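Local coordinates for glutathione S-transferase family protein (Populus trichocarpa, PDB 5F06) that binds glutathione and, as a Phi-class glutathione transferase, probably catalyses its conjugation to electrophilic compounds in detoxification, at residues K3-P8 and A55-D60; K23-E28 and E75-T80; L84-N89 and G159-L164; R106-I111 and L170-Y175. One frame throughout, in Å; residues are numbered along the deposited sequence.

Interaction 1: K3-P8 and A55-D60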
loop_
_atom_site.group_PDB
_atom_site.type_symbol
_atom_site.label_atom_id
_atom_site.label_comp_id
_atom_site.label_asym_id
_atom_site.label_seq_id
_atom_site.Cartn_x
_atom_site.Cartn_y
_atom_site.Cartn_z
ATOM N N LYS A 3 11.820 -11.485 16.178
ATOM C CA LYS A 3 11.616 -12.814 15.621
ATOM C C LYS A 3 10.742 -12.746 14.377
ATOM O O LYS A 3 9.558 -12.416 14.450
ATOM C CB LYS A 3 10.994 -13.735 16.666
ATOM C CG LYS A 3 11.891 -13.945 17.880
ATOM C CD LYS A 3 11.159 -14.604 19.039
ATOM C CE LYS A 3 10.474 -15.884 18.614
ATOM N NZ LYS A 3 11.415 -16.858 18.003
ATOM N N LEU A 4 11.353 -13.060 13.240
ATOM C CA LEU A 4 10.698 -12.995 11.941
ATOM C C LEU A 4 10.304 -14.388 11.486
ATOM O O LEU A 4 11.157 -15.259 11.340
ATOM C CB LEU A 4 11.626 -12.344 10.919
ATOM C CG LEU A 4 11.104 -12.137 9.495
ATOM C CD1 LEU A 4 9.916 -11.195 9.500
ATOM C CD2 LEU A 4 12.216 -11.602 8.600
ATOM N N TYR A 5 9.006 -14.591 11.277
ATOM C CA TYR A 5 8.485 -15.878 10.835
ATOM C C TYR A 5 8.269 -15.883 9.326
ATOM O O TYR A 5 7.445 -15.138 8.804
ATOM C CB TYR A 5 7.180 -16.199 11.558
ATOM C CG TYR A 5 7.356 -16.361 13.046
ATOM C CD1 TYR A 5 7.417 -15.253 13.884
ATOM C CD2 TYR A 5 7.483 -17.621 13.615
ATOM C CE1 TYR A 5 7.588 -15.400 15.251
ATOM C CE2 TYR A 5 7.654 -17.776 14.980
ATOM C CZ TYR A 5 7.710 -16.663 15.791
ATOM O OH TYR A 5 7.878 -16.820 17.147
ATOM N N GLY A 6 9.012 -16.726 8.623
ATOM C CA GLY A 6 8.901 -16.782 7.178
ATOM C C GLY A 6 9.865 -17.766 6.554
ATOM O O GLY A 6 10.187 -18.793 7.149
ATOM N N ALA A 7 10.327 -17.451 5.349
ATOM C CA ALA A 7 11.263 -18.313 4.635
ATOM C C ALA A 7 12.210 -17.468 3.786
ATOM O O ALA A 7 11.769 -16.517 3.141
ATOM C CB ALA A 7 10.510 -19.302 3.769
ATOM N N PRO A 8 13.515 -17.802 3.785
ATOM C CA PRO A 8 14.503 -17.010 3.035
ATOM C C PRO A 8 14.181 -16.815 1.550
ATOM O O PRO A 8 14.532 -15.780 0.980
ATOM C CB PRO A 8 15.791 -17.827 3.187
ATOM C CG PRO A 8 15.624 -18.564 4.460
ATOM C CD PRO A 8 14.157 -18.867 4.580
ATOM N N ALA A 55 5.426 -12.854 9.412
ATOM C CA ALA A 55 4.945 -12.213 10.620
ATOM C C ALA A 55 6.145 -11.867 11.489
ATOM O O ALA A 55 7.223 -12.451 11.335
ATOM C CB ALA A 55 3.986 -13.111 11.368
ATOM N N LEU A 56 5.954 -10.915 12.395
ATOM C CA LEU A 56 6.990 -10.515 13.337
ATOM C C LEU A 56 6.467 -10.583 14.765
ATOM O O LEU A 56 5.408 -10.036 15.063
ATOM C CB LEU A 56 7.478 -9.097 13.039
ATOM C CG LEU A 56 8.628 -8.585 13.914
ATOM C CD1 LEU A 56 9.952 -9.149 13.445
ATOM C CD2 LEU A 56 8.676 -7.071 13.919
ATOM N N GLU A 57 7.204 -11.270 15.632
ATOM C CA GLU A 57 6.969 -11.202 17.071
ATOM C C GLU A 57 8.123 -10.453 17.719
ATOM O O GLU A 57 9.285 -10.839 17.583
ATOM C CB GLU A 57 6.825 -12.600 17.696
ATOM C CG GLU A 57 5.460 -13.253 17.485
ATOM C CD GLU A 57 5.326 -14.586 18.209
ATOM O OE1 GLU A 57 6.373 -15.219 18.479
ATOM O OE2 GLU A 57 4.178 -14.998 18.514
ATOM N N GLU A 58 7.791 -9.363 18.399
ATOM C CA GLU A 58 8.756 -8.621 19.196
ATOM C C GLU A 58 8.186 -8.477 20.593
ATOM O O GLU A 58 7.355 -7.602 20.846
ATOM C CB GLU A 58 9.040 -7.251 18.582
ATOM C CG GLU A 58 10.135 -6.479 19.295
ATOM C CD GLU A 58 10.074 -4.991 19.026
ATOM O OE1 GLU A 58 8.958 -4.434 18.993
ATOM O OE2 GLU A 58 11.147 -4.369 18.853
ATOM N N ASP A 59 8.628 -9.353 21.491
ATOM C CA ASP A 59 8.052 -9.459 22.822
ATOM C C ASP A 59 6.534 -9.655 22.713
ATOM O O ASP A 59 6.085 -10.625 22.102
ATOM C CB ASP A 59 8.415 -8.227 23.651
ATOM C CG ASP A 59 9.917 -8.014 23.739
ATOM O OD1 ASP A 59 10.644 -8.990 24.038
ATOM O OD2 ASP A 59 10.373 -6.881 23.490
ATOM N N ASP A 60 5.748 -8.743 23.280
ATOM C CA ASP A 60 4.289 -8.888 23.268
ATOM C C ASP A 60 3.632 -8.272 22.027
ATOM O O ASP A 60 2.407 -8.314 21.879
ATOM C CB ASP A 60 3.693 -8.264 24.534
ATOM C CG ASP A 60 4.128 -8.985 25.799
ATOM O OD1 ASP A 60 4.637 -10.122 25.692
ATOM O OD2 ASP A 60 3.955 -8.420 26.900
#
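K3, L4 and Y5 pair with E57, L56 and A55 in the mixed sheet of the thioredoxin-fold domain, where strand 2-6 runs parallel to strand 28-31 and antiparallel to strand 55-58. Backbone bonds carry the ladder. In the hydrogen-bonded pair of K3 and E57, each N bonds to the other's O, with E57 N 2.9 Å from K3 O. The next such pair joins Y5 N to A55 O at 2.8 Å, and A55 N returns a bond to Y5 O. L4 and L56 form the non-hydrogen-bonded pair between them.

Apolar contact is modest. Both leucines share one face, where L4 is covered by V16, L17 and L20 of helix 11-22, a setting that suits a branched aliphatic chain. On the other face the small A55 meets Y5, CB to CB at 4.4 Å.

Polar side chains gather on that same second face. K3 NZ stays 5.3 Å from E57 OE1, too far for a salt bridge, though the opposite charges probably still favour each other; NZ also has a long, weak ion pair with E28. Y5 and E57 engage directly: the ring stands 88° from the carboxylate plane, and Y5 OH donates to E57 OE1 at 2.6 Å from above that plane.

Interaction 2: K23-E28 and E75-T80; sequences KNLDFE and EKFKGT
L25 lies over one face of the F77 ring, its CD2 methyl 3.8 Å from the ring centroid and only 11° off the normal, a CH-pi contact placed almost on the centre. The second methyl, CD1, sits nearer the rim, 3.5 Å from F77 CD2, so the forked leucine end spreads across the ring. K76 CG covers the opposite face, and the ring is held between two aliphatic groups. Both side chains also rest on L2 of strand 2-6, which suits their apolar character although the contact is near the surface.

K23 contributes through its end. Bends at chi2 (-61°) and chi3 (-67°) curl the chain and bring NZ to two backbone carbonyls, F77 O at 2.9 Å and T80 O at 2.7 Å; Y82 O is a third acceptor. These carbonyls would probably stabilise the charge of a lysine that is otherwise buried. NZ meets F77 O from above the carbonyl plane, while T80 N reaches the same oxygen from the opposite face, at 3.2 Å. The latter bond closes the type II turn from F77 to T80, in which G79 takes a positive phi where a CB would jam against the carbonyl of K78. T80 CG2 packs on K23 O at 3.6 Å.

The two segments are the exits of helices 11-22 and 66-76, the first closed by a Schellman motif at N24 and leading to strand 28-31, which completes the beta-alpha-beta unit opening the thioredoxin fold.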
loop_
_atom_site.group_PDB
_atom_site.type_symbol
_atom_site.label_atom_id
_atom_site.label_comp_id
_atom_site.label_asym_id
_atom_site.label_seq_id
_atom_site.Cartn_x
_atom_site.Cartn_y
_atom_site.Cartn_z
ATOM N N LYS A 23 19.587 -1.913 8.584
ATOM C CA LYS A 23 19.555 -1.285 9.902
ATOM C C LYS A 23 20.574 -1.909 10.862
ATOM O O LYS A 23 20.671 -1.501 12.021
ATOM C CB LYS A 23 18.145 -1.383 10.494
ATOM C CG LYS A 23 17.061 -0.690 9.654
ATOM C CD LYS A 23 17.300 0.804 9.496
ATOM C CE LYS A 23 17.162 1.555 10.815
ATOM N NZ LYS A 23 17.498 2.997 10.676
ATOM N N ASN A 24 21.340 -2.881 10.369
ATOM C CA ASN A 24 22.346 -3.578 11.179
ATOM C C ASN A 24 21.751 -4.211 12.435
ATOM O O ASN A 24 22.357 -4.154 13.504
ATOM C CB ASN A 24 23.469 -2.622 11.593
ATOM C CG ASN A 24 24.228 -2.056 10.411
ATOM O OD1 ASN A 24 24.277 -2.660 9.339
ATOM N ND2 ASN A 24 24.846 -0.895 10.608
ATOM N N LEU A 25 20.579 -4.822 12.306
ATOM C CA LEU A 25 19.873 -5.367 13.465
ATOM C C LEU A 25 20.096 -6.862 13.666
ATOM O O LEU A 25 20.203 -7.628 12.701
ATOM C CB LEU A 25 18.374 -5.099 13.337
ATOM C CG LEU A 25 17.946 -3.633 13.429
ATOM C CD1 LEU A 25 16.477 -3.494 13.086
ATOM C CD2 LEU A 25 18.227 -3.071 14.817
ATOM N N ASP A 26 20.164 -7.266 14.932
ATOM C CA ASP A 26 20.087 -8.674 15.299
ATOM C C ASP A 26 18.650 -9.119 15.119
ATOM O O ASP A 26 17.729 -8.324 15.301
ATOM C CB ASP A 26 20.518 -8.916 16.757
ATOM C CG ASP A 26 21.980 -8.600 17.015
ATOM O OD1 ASP A 26 22.762 -8.456 16.054
ATOM O OD2 ASP A 26 22.350 -8.513 18.204
ATOM N N PHE A 27 18.453 -10.389 14.784
ATOM C CA PHE A 27 17.111 -10.938 14.646
ATOM C C PHE A 27 17.191 -12.452 14.542
ATOM O O PHE A 27 18.265 -13.008 14.334
ATOM C CB PHE A 27 16.403 -10.369 13.413
ATOM C CG PHE A 27 17.033 -10.779 12.113
ATOM C CD1 PHE A 27 18.058 -10.031 11.557
ATOM C CD2 PHE A 27 16.602 -11.915 11.446
ATOM C CE1 PHE A 27 18.646 -10.411 10.365
ATOM C CE2 PHE A 27 17.182 -12.301 10.255
ATOM C CZ PHE A 27 18.206 -11.550 9.713
ATOM N N GLU A 28 16.048 -13.105 14.692
ATOM C CA GLU A 28 15.948 -14.538 14.475
ATOM C C GLU A 28 14.938 -14.823 13.378
ATOM O O GLU A 28 13.783 -14.405 13.470
ATOM C CB GLU A 28 15.538 -15.270 15.752
ATOM C CG GLU A 28 15.404 -16.770 15.537
ATOM C CD GLU A 28 15.002 -17.526 16.788
ATOM O OE1 GLU A 28 14.844 -16.893 17.852
ATOM O OE2 GLU A 28 14.849 -18.765 16.699
ATOM N N GLU A 75 11.283 3.002 11.502
ATOM C CA GLU A 75 10.917 4.092 12.397
ATOM C C GLU A 75 11.512 3.895 13.793
ATOM O O GLU A 75 12.028 4.837 14.393
ATOM C CB GLU A 75 9.391 4.218 12.480
ATOM C CG GLU A 75 8.884 5.190 13.539
ATOM C CD GLU A 75 9.360 6.610 13.305
ATOM O OE1 GLU A 75 9.643 7.314 14.298
ATOM O OE2 GLU A 75 9.449 7.025 12.129
ATOM N N LYS A 76 11.445 2.669 14.303
ATOM C CA LYS A 76 11.846 2.398 15.677
ATOM C C LYS A 76 13.349 2.555 15.881
ATOM O O LYS A 76 13.793 3.051 16.917
ATOM C CB LYS A 76 11.418 0.989 16.093
ATOM C CG LYS A 76 11.908 0.602 17.483
ATOM C CD LYS A 76 11.190 -0.617 18.017
ATOM C CE LYS A 76 11.740 -1.033 19.367
ATOM N NZ LYS A 76 10.806 -1.963 20.061
ATOM N N PHE A 77 14.131 2.137 14.893
ATOM C CA PHE A 77 15.586 2.172 15.015
ATOM C C PHE A 77 16.182 3.326 14.212
ATOM O O PHE A 77 17.197 3.181 13.538
ATOM C CB PHE A 77 16.162 0.828 14.587
ATOM C CG PHE A 77 15.677 -0.304 15.437
ATOM C CD1 PHE A 77 16.201 -0.502 16.702
ATOM C CD2 PHE A 77 14.668 -1.140 14.996
ATOM C CE1 PHE A 77 15.750 -1.530 17.501
ATOM C CE2 PHE A 77 14.212 -2.174 15.794
ATOM C CZ PHE A 77 14.753 -2.367 17.048
ATOM N N LYS A 78 15.535 4.481 14.323
ATOM C CA LYS A 78 16.043 5.728 13.754
ATOM C C LYS A 78 17.408 6.093 14.338
ATOM O O LYS A 78 17.595 6.086 15.551
ATOM C CB LYS A 78 15.040 6.867 13.991
ATOM C CG LYS A 78 14.518 6.991 15.421
ATOM C CD LYS A 78 13.261 7.866 15.481
ATOM C CE LYS A 78 13.587 9.345 15.378
ATOM N NZ LYS A 78 12.366 10.198 15.517
ATOM N N GLY A 79 18.358 6.408 13.463
ATOM C CA GLY A 79 19.691 6.805 13.886
ATOM C C GLY A 79 20.671 5.647 13.969
ATOM O O GLY A 79 21.855 5.844 14.246
ATOM N N THR A 80 20.173 4.439 13.730
ATOM C CA THR A 80 21.006 3.242 13.718
ATOM C C THR A 80 20.993 2.620 12.325
ATOM O O THR A 80 19.939 2.450 11.720
ATOM C CB THR A 80 20.527 2.226 14.774
ATOM O OG1 THR A 80 20.777 2.766 16.077
ATOM C CG2 THR A 80 21.255 0.885 14.636
#

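Interaction 3: L84-N89 and G159-L164; sequences LIRHEN and GDFYSL
R86 lays its guanidinium flat over one face of the F161 ring, with planes 9° apart and centres separated by 4.2 Å. The overlap is displaced toward the rim: NE comes 3.4 Å from F161 CD1, and the arginine and phenylalanine side chains run antiparallel past one another. This is an off-centre cation-pi stack, to which CD and CG of the arginine add aliphatic contact. Bends at chi2 and chi3 (-50° and -68°) fold the chain back onto the ring. The charged end has polar partners as well, a salt bridge from NE to E92 and a bond from NH1 to D83 O, which would limit its rotation. A leucine here would probably lose the flat cover on F161 and leave E92 without its positive mate.

Beside the stack, L164 N donates to L84 O at 3.0 Å, joining the two loops through their backbones. S163 is the N-cap of helix 164-167: its OG caps A165 N, while its own N bonds to the D166 side chain, which is the returning half of an N-capping box. Leucine and isoleucine fill the apolar side, with I85 CG2 4.0 Å from L164 CD2 and L84 CD2 equally near Y162 CE2.

V96 of helix 90-120 lies against R86, F161 and S163, whereas L84 packs on C19 of helix 11-22 and I85 on A74 of helix 66-76.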
loop_
_atom_site.group_PDB
_atom_site.type_symbol
_atom_site.label_atom_id
_atom_site.label_comp_id
_atom_site.label_asym_id
_atom_site.label_seq_id
_atom_site.Cartn_x
_atom_site.Cartn_y
_atom_site.Cartn_z
ATOM N N LEU A 84 16.745 4.974 6.336
ATOM C CA LEU A 84 15.809 4.502 5.313
ATOM C C LEU A 84 14.594 5.410 5.095
ATOM O O LEU A 84 14.079 5.477 3.978
ATOM C CB LEU A 84 15.309 3.094 5.659
ATOM C CG LEU A 84 16.266 1.925 5.422
ATOM C CD1 LEU A 84 15.698 0.642 6.006
ATOM C CD2 LEU A 84 16.541 1.749 3.930
ATOM N N ILE A 85 14.124 6.085 6.147
ATOM C CA ILE A 85 12.927 6.921 6.026
ATOM C C ILE A 85 13.201 8.404 6.298
ATOM O O ILE A 85 12.273 9.209 6.371
ATOM C CB ILE A 85 11.798 6.423 6.959
ATOM C CG1 ILE A 85 12.236 6.442 8.428
ATOM C CG2 ILE A 85 11.365 5.016 6.535
ATOM C CD1 ILE A 85 11.092 6.210 9.406
ATOM N N ARG A 86 14.481 8.753 6.426
ATOM C CA ARG A 86 14.934 10.147 6.412
ATOM C C ARG A 86 14.438 10.932 7.633
ATOM O O ARG A 86 13.706 11.915 7.509
ATOM C CB ARG A 86 14.488 10.826 5.112
ATOM C CG ARG A 86 14.659 9.956 3.862
ATOM C CD ARG A 86 16.056 9.345 3.754
ATOM N NE ARG A 86 17.086 10.341 3.501
ATOM C CZ ARG A 86 18.386 10.067 3.426
ATOM N NH1 ARG A 86 18.820 8.823 3.592
ATOM N NH2 ARG A 86 19.254 11.036 3.184
ATOM N N HIS A 87 14.881 10.506 8.811
ATOM C CA HIS A 87 14.364 11.024 10.079
ATOM C C HIS A 87 14.839 12.433 10.456
ATOM O O HIS A 87 14.432 12.956 11.496
ATOM C CB HIS A 87 14.732 10.061 11.214
ATOM C CG HIS A 87 16.196 10.019 11.520
ATOM N ND1 HIS A 87 17.083 9.238 10.813
ATOM C CD2 HIS A 87 16.928 10.660 12.461
ATOM C CE1 HIS A 87 18.299 9.401 11.301
ATOM N NE2 HIS A 87 18.233 10.259 12.303
ATOM N N GLU A 88 15.693 13.047 9.642
ATOM C CA GLU A 88 16.185 14.395 9.949
ATOM C C GLU A 88 16.006 15.356 8.775
ATOM O O GLU A 88 16.613 16.429 8.736
ATOM C CB GLU A 88 17.655 14.340 10.386
ATOM C CG GLU A 88 18.556 13.459 9.534
ATOM C CD GLU A 88 19.966 13.334 10.105
ATOM O OE1 GLU A 88 20.195 13.776 11.254
ATOM O OE2 GLU A 88 20.845 12.790 9.404
ATOM N N ASN A 89 15.152 14.972 7.832
ATOM C CA ASN A 89 14.784 15.849 6.730
ATOM C C ASN A 89 13.323 15.625 6.363
ATOM O O ASN A 89 12.971 14.589 5.804
ATOM C CB ASN A 89 15.682 15.605 5.520
ATOM C CG ASN A 89 15.507 16.660 4.445
ATOM O OD1 ASN A 89 14.418 16.834 3.896
ATOM N ND2 ASN A 89 16.586 17.361 4.130
ATOM N N GLY A 159 14.554 10.591 -4.377
ATOM C CA GLY A 159 15.556 11.642 -4.359
ATOM C C GLY A 159 16.942 11.078 -4.613
ATOM O O GLY A 159 17.079 9.931 -5.044
ATOM N N ASP A 160 17.970 11.881 -4.343
ATOM C CA ASP A 160 19.357 11.462 -4.547
ATOM C C ASP A 160 19.885 10.714 -3.323
ATOM O O ASP A 160 21.021 10.914 -2.897
ATOM C CB ASP A 160 20.239 12.677 -4.862
ATOM C CG ASP A 160 19.970 13.252 -6.244
ATOM O OD1 ASP A 160 19.812 12.461 -7.199
ATOM O OD2 ASP A 160 19.911 14.492 -6.375
ATOM N N PHE A 161 19.038 9.855 -2.763
ATOM C CA PHE A 161 19.398 9.007 -1.628
ATOM C C PHE A 161 18.619 7.705 -1.713
ATOM O O PHE A 161 17.451 7.699 -2.107
ATOM C CB PHE A 161 19.095 9.706 -0.303
ATOM C CG PHE A 161 17.694 10.241 -0.219
ATOM C CD1 PHE A 161 16.653 9.435 0.218
ATOM C CD2 PHE A 161 17.411 11.545 -0.601
ATOM C CE1 PHE A 161 15.365 9.922 0.281
ATOM C CE2 PHE A 161 16.122 12.035 -0.537
ATOM C CZ PHE A 161 15.100 11.221 -0.096
ATOM N N TYR A 162 19.269 6.601 -1.359
ATOM C CA TYR A 162 18.576 5.330 -1.218
ATOM C C TYR A 162 17.566 5.442 -0.078
ATOM O O TYR A 162 17.844 6.086 0.935
ATOM C CB TYR A 162 19.577 4.209 -0.953
ATOM C CG TYR A 162 18.975 2.826 -0.868
ATOM C CD1 TYR A 162 18.506 2.179 -2.004
ATOM C CD2 TYR A 162 18.896 2.156 0.345
ATOM C CE1 TYR A 162 17.970 0.911 -1.933
ATOM C CE2 TYR A 162 18.358 0.886 0.427
ATOM C CZ TYR A 162 17.899 0.268 -0.712
ATOM O OH TYR A 162 17.368 -0.999 -0.628
ATOM N N SER A 163 16.393 4.840 -0.247
ATOM C CA SER A 163 15.372 4.872 0.798
ATOM C C SER A 163 14.514 3.609 0.828
ATOM O O SER A 163 14.690 2.699 0.017
ATOM C CB SER A 163 14.469 6.090 0.617
ATOM O OG SER A 163 13.458 5.832 -0.340
ATOM N N LEU A 164 13.587 3.572 1.777
ATOM C CA LEU A 164 12.655 2.459 1.916
ATOM C C LEU A 164 11.851 2.242 0.633
ATOM O O LEU A 164 11.461 1.115 0.319
ATOM C CB LEU A 164 11.710 2.709 3.094
ATOM C CG LEU A 164 10.820 1.533 3.494
ATOM C CD1 LEU A 164 11.648 0.392 4.079
ATOM C CD2 LEU A 164 9.762 2.003 4.483
#

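Interaction 4: R106-I111 and L170-Y175; sequences RYNPAI and LPYTYY
The Y107 ring meets T173 OG1 at its edge, near the ring plane, and is packed further by H169, edge-to-face, and by the Y147 ring, lying nearly parallel to it. Across the contact the Y172 ring is met obliquely by N108 OD1, 3.1 Å from CD2, with amide and ring planes 40° apart. I111 CG2 is also oblique to that ring, and packs 3.9 Å from Y172 CB.

Y107 and T173 cross at about a right angle. With CG anti to the backbone N (chi1 -166°), the tyrosine reaches over to donate its OH to T173 OG1 at 2.8 Å; OG1 also bonds to H169 O, just before the start of its own helix, so this hydroxyl has two polar partners. A phenylalanine in place of Y107 would probably keep the ring packing but leave T173 OG1 without this donor. I111 fills the middle, its CD1 3.7 Å from Y172 O. P109, which has no N-H to give, sits where helix 90-120 is kinked, and Y107 O accepts from both A110 N and I111 N.

The segment axes come within 10.7 Å and run at 34° to each other. L140 and V143 of helix 130-153 cover Y107, W195 of helix 189-198 packs on T173, and Y172 reaches T11 on helix 11-22, a glutathione-binding residue.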
loop_
_atom_site.group_PDB
_atom_site.type_symbol
_atom_site.label_atom_id
_atom_site.label_comp_id
_atom_site.label_asym_id
_atom_site.label_seq_id
_atom_site.Cartn_x
_atom_site.Cartn_y
_atom_site.Cartn_z
ATOM N N ARG A 106 1.023 0.828 -7.515
ATOM C CA ARG A 106 1.320 0.887 -8.945
ATOM C C ARG A 106 2.350 -0.162 -9.386
ATOM O O ARG A 106 2.099 -0.903 -10.333
ATOM C CB ARG A 106 1.795 2.293 -9.316
ATOM C CG ARG A 106 0.769 3.367 -8.964
ATOM C CD ARG A 106 1.126 4.725 -9.513
ATOM N NE ARG A 106 0.063 5.700 -9.257
ATOM C CZ ARG A 106 -1.012 5.863 -10.023
ATOM N NH1 ARG A 106 -1.190 5.115 -11.107
ATOM N NH2 ARG A 106 -1.918 6.776 -9.705
ATOM N N TYR A 107 3.489 -0.250 -8.705
ATOM C CA TYR A 107 4.519 -1.207 -9.095
ATOM C C TYR A 107 4.129 -2.648 -8.730
ATOM O O TYR A 107 4.137 -3.533 -9.589
ATOM C CB TYR A 107 5.857 -0.847 -8.449
ATOM C CG TYR A 107 7.064 -1.551 -9.039
ATOM C CD1 TYR A 107 7.491 -2.779 -8.543
ATOM C CD2 TYR A 107 7.789 -0.979 -10.074
ATOM C CE1 TYR A 107 8.600 -3.421 -9.072
ATOM C CE2 TYR A 107 8.900 -1.610 -10.607
ATOM C CZ TYR A 107 9.302 -2.828 -10.102
ATOM O OH TYR A 107 10.403 -3.455 -10.639
ATOM N N ASN A 108 3.773 -2.881 -7.473
ATOM C CA ASN A 108 3.554 -4.249 -7.005
ATOM C C ASN A 108 2.378 -4.964 -7.689
ATOM O O ASN A 108 2.489 -6.146 -8.012
ATOM C CB ASN A 108 3.348 -4.275 -5.491
ATOM C CG ASN A 108 3.390 -5.686 -4.932
ATOM O OD1 ASN A 108 4.398 -6.388 -5.061
ATOM N ND2 ASN A 108 2.294 -6.115 -4.320
ATOM N N PRO A 109 1.255 -4.260 -7.909
ATOM C CA PRO A 109 0.122 -4.941 -8.551
ATOM C C PRO A 109 0.422 -5.377 -9.986
ATOM O O PRO A 109 -0.271 -6.249 -10.507
ATOM C CB PRO A 109 -0.990 -3.887 -8.523
ATOM C CG PRO A 109 -0.604 -2.936 -7.454
ATOM C CD PRO A 109 0.893 -2.902 -7.472
ATOM N N ALA A 110 1.437 -4.776 -10.604
ATOM C CA ALA A 110 1.825 -5.116 -11.968
ATOM C C ALA A 110 2.913 -6.196 -12.004
ATOM O O ALA A 110 2.892 -7.064 -12.873
ATOM C CB ALA A 110 2.295 -3.863 -12.708
ATOM N N ILE A 111 3.855 -6.155 -11.066
ATOM C CA ILE A 111 4.961 -7.118 -11.086
ATOM C C ILE A 111 4.600 -8.431 -10.386
ATOM O O ILE A 111 5.086 -9.498 -10.771
ATOM C CB ILE A 111 6.242 -6.529 -10.444
ATOM C CG1 ILE A 111 7.435 -7.441 -10.729
ATOM C CG2 ILE A 111 6.062 -6.298 -8.948
ATOM C CD1 ILE A 111 8.775 -6.786 -10.499
ATOM N N LEU A 170 12.968 -4.544 -4.247
ATOM C CA LEU A 170 14.048 -5.497 -4.476
ATOM C C LEU A 170 13.574 -6.937 -4.719
ATOM O O LEU A 170 14.009 -7.561 -5.685
ATOM C CB LEU A 170 15.038 -5.468 -3.304
ATOM C CG LEU A 170 16.007 -4.276 -3.290
ATOM C CD1 LEU A 170 16.730 -4.202 -1.955
ATOM C CD2 LEU A 170 17.023 -4.352 -4.430
ATOM N N PRO A 171 12.681 -7.468 -3.863
ATOM C CA PRO A 171 12.445 -8.915 -3.971
ATOM C C PRO A 171 11.717 -9.356 -5.244
ATOM O O PRO A 171 12.207 -10.276 -5.893
ATOM C CB PRO A 171 11.602 -9.230 -2.726
ATOM C CG PRO A 171 11.839 -8.104 -1.800
ATOM C CD PRO A 171 12.027 -6.901 -2.672
ATOM N N TYR A 172 10.594 -8.736 -5.602
ATOM C CA TYR A 172 9.880 -9.160 -6.809
ATOM C C TYR A 172 10.714 -8.874 -8.052
ATOM O O TYR A 172 10.698 -9.639 -9.017
ATOM C CB TYR A 172 8.520 -8.470 -6.929
ATOM C CG TYR A 172 7.376 -9.248 -6.318
ATOM C CD1 TYR A 172 7.154 -10.575 -6.655
ATOM C CD2 TYR A 172 6.510 -8.652 -5.413
ATOM C CE1 TYR A 172 6.117 -11.292 -6.099
ATOM C CE2 TYR A 172 5.465 -9.363 -4.853
ATOM C CZ TYR A 172 5.277 -10.684 -5.201
ATOM O OH TYR A 172 4.238 -11.393 -4.646
ATOM N N THR A 173 11.455 -7.775 -8.030
ATOM C CA THR A 173 12.263 -7.425 -9.182
ATOM C C THR A 173 13.386 -8.447 -9.326
ATOM O O THR A 173 13.723 -8.845 -10.438
ATOM C CB THR A 173 12.828 -6.003 -9.073
ATOM O OG1 THR A 173 11.758 -5.086 -8.816
ATOM C CG2 THR A 173 13.522 -5.599 -10.370
ATOM N N TYR A 174 13.940 -8.900 -8.204
ATOM C CA TYR A 174 15.018 -9.882 -8.248
ATOM C C TYR A 174 14.574 -11.126 -9.011
ATOM O O TYR A 174 15.320 -11.667 -9.833
ATOM C CB TYR A 174 15.479 -10.266 -6.837
ATOM C CG TYR A 174 16.667 -11.198 -6.855
ATOM C CD1 TYR A 174 17.911 -10.745 -7.271
ATOM C CD2 TYR A 174 16.544 -12.526 -6.480
ATOM C CE1 TYR A 174 18.998 -11.580 -7.305
ATOM C CE2 TYR A 174 17.635 -13.375 -6.512
ATOM C CZ TYR A 174 18.858 -12.895 -6.923
ATOM O OH TYR A 174 19.953 -13.726 -6.963
ATOM N N TYR A 175 13.348 -11.568 -8.758
ATOM C CA TYR A 175 12.833 -12.751 -9.431
ATOM C C TYR A 175 12.427 -12.451 -10.873
ATOM O O TYR A 175 12.603 -13.297 -11.753
ATOM C CB TYR A 175 11.651 -13.330 -8.656
ATOM C CG TYR A 175 12.041 -14.216 -7.483
ATOM C CD1 TYR A 175 13.208 -14.976 -7.507
ATOM C CD2 TYR A 175 11.234 -14.306 -6.361
ATOM C CE1 TYR A 175 13.561 -15.786 -6.447
ATOM C CE2 TYR A 175 11.582 -15.121 -5.292
ATOM C CZ TYR A 175 12.745 -15.857 -5.346
ATOM O OH TYR A 175 13.103 -16.674 -4.297
#

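Overall arrangement
Interaction 4 is buried near the centre of the chain and joins two helices of the all-helical C-terminal part through a hydroxyl bond and apolar packing. Interactions 1 to 3 lie farther out. Interaction 1 holds two strands by regular backbone bonds, whereas interactions 2 and 3 join irregular connections, so lysine and arginine side chains take over much of the linking. Interaction 2 is the surface contact of the set. It touches interaction 1 through the salt bridge of E58 and K76, and interaction 3 through packing of K23 on L84 and E75 on I85. Interaction 3 meets interaction 4 where Y162 packs on L170, completing a chain of contacts from sheet to helical core.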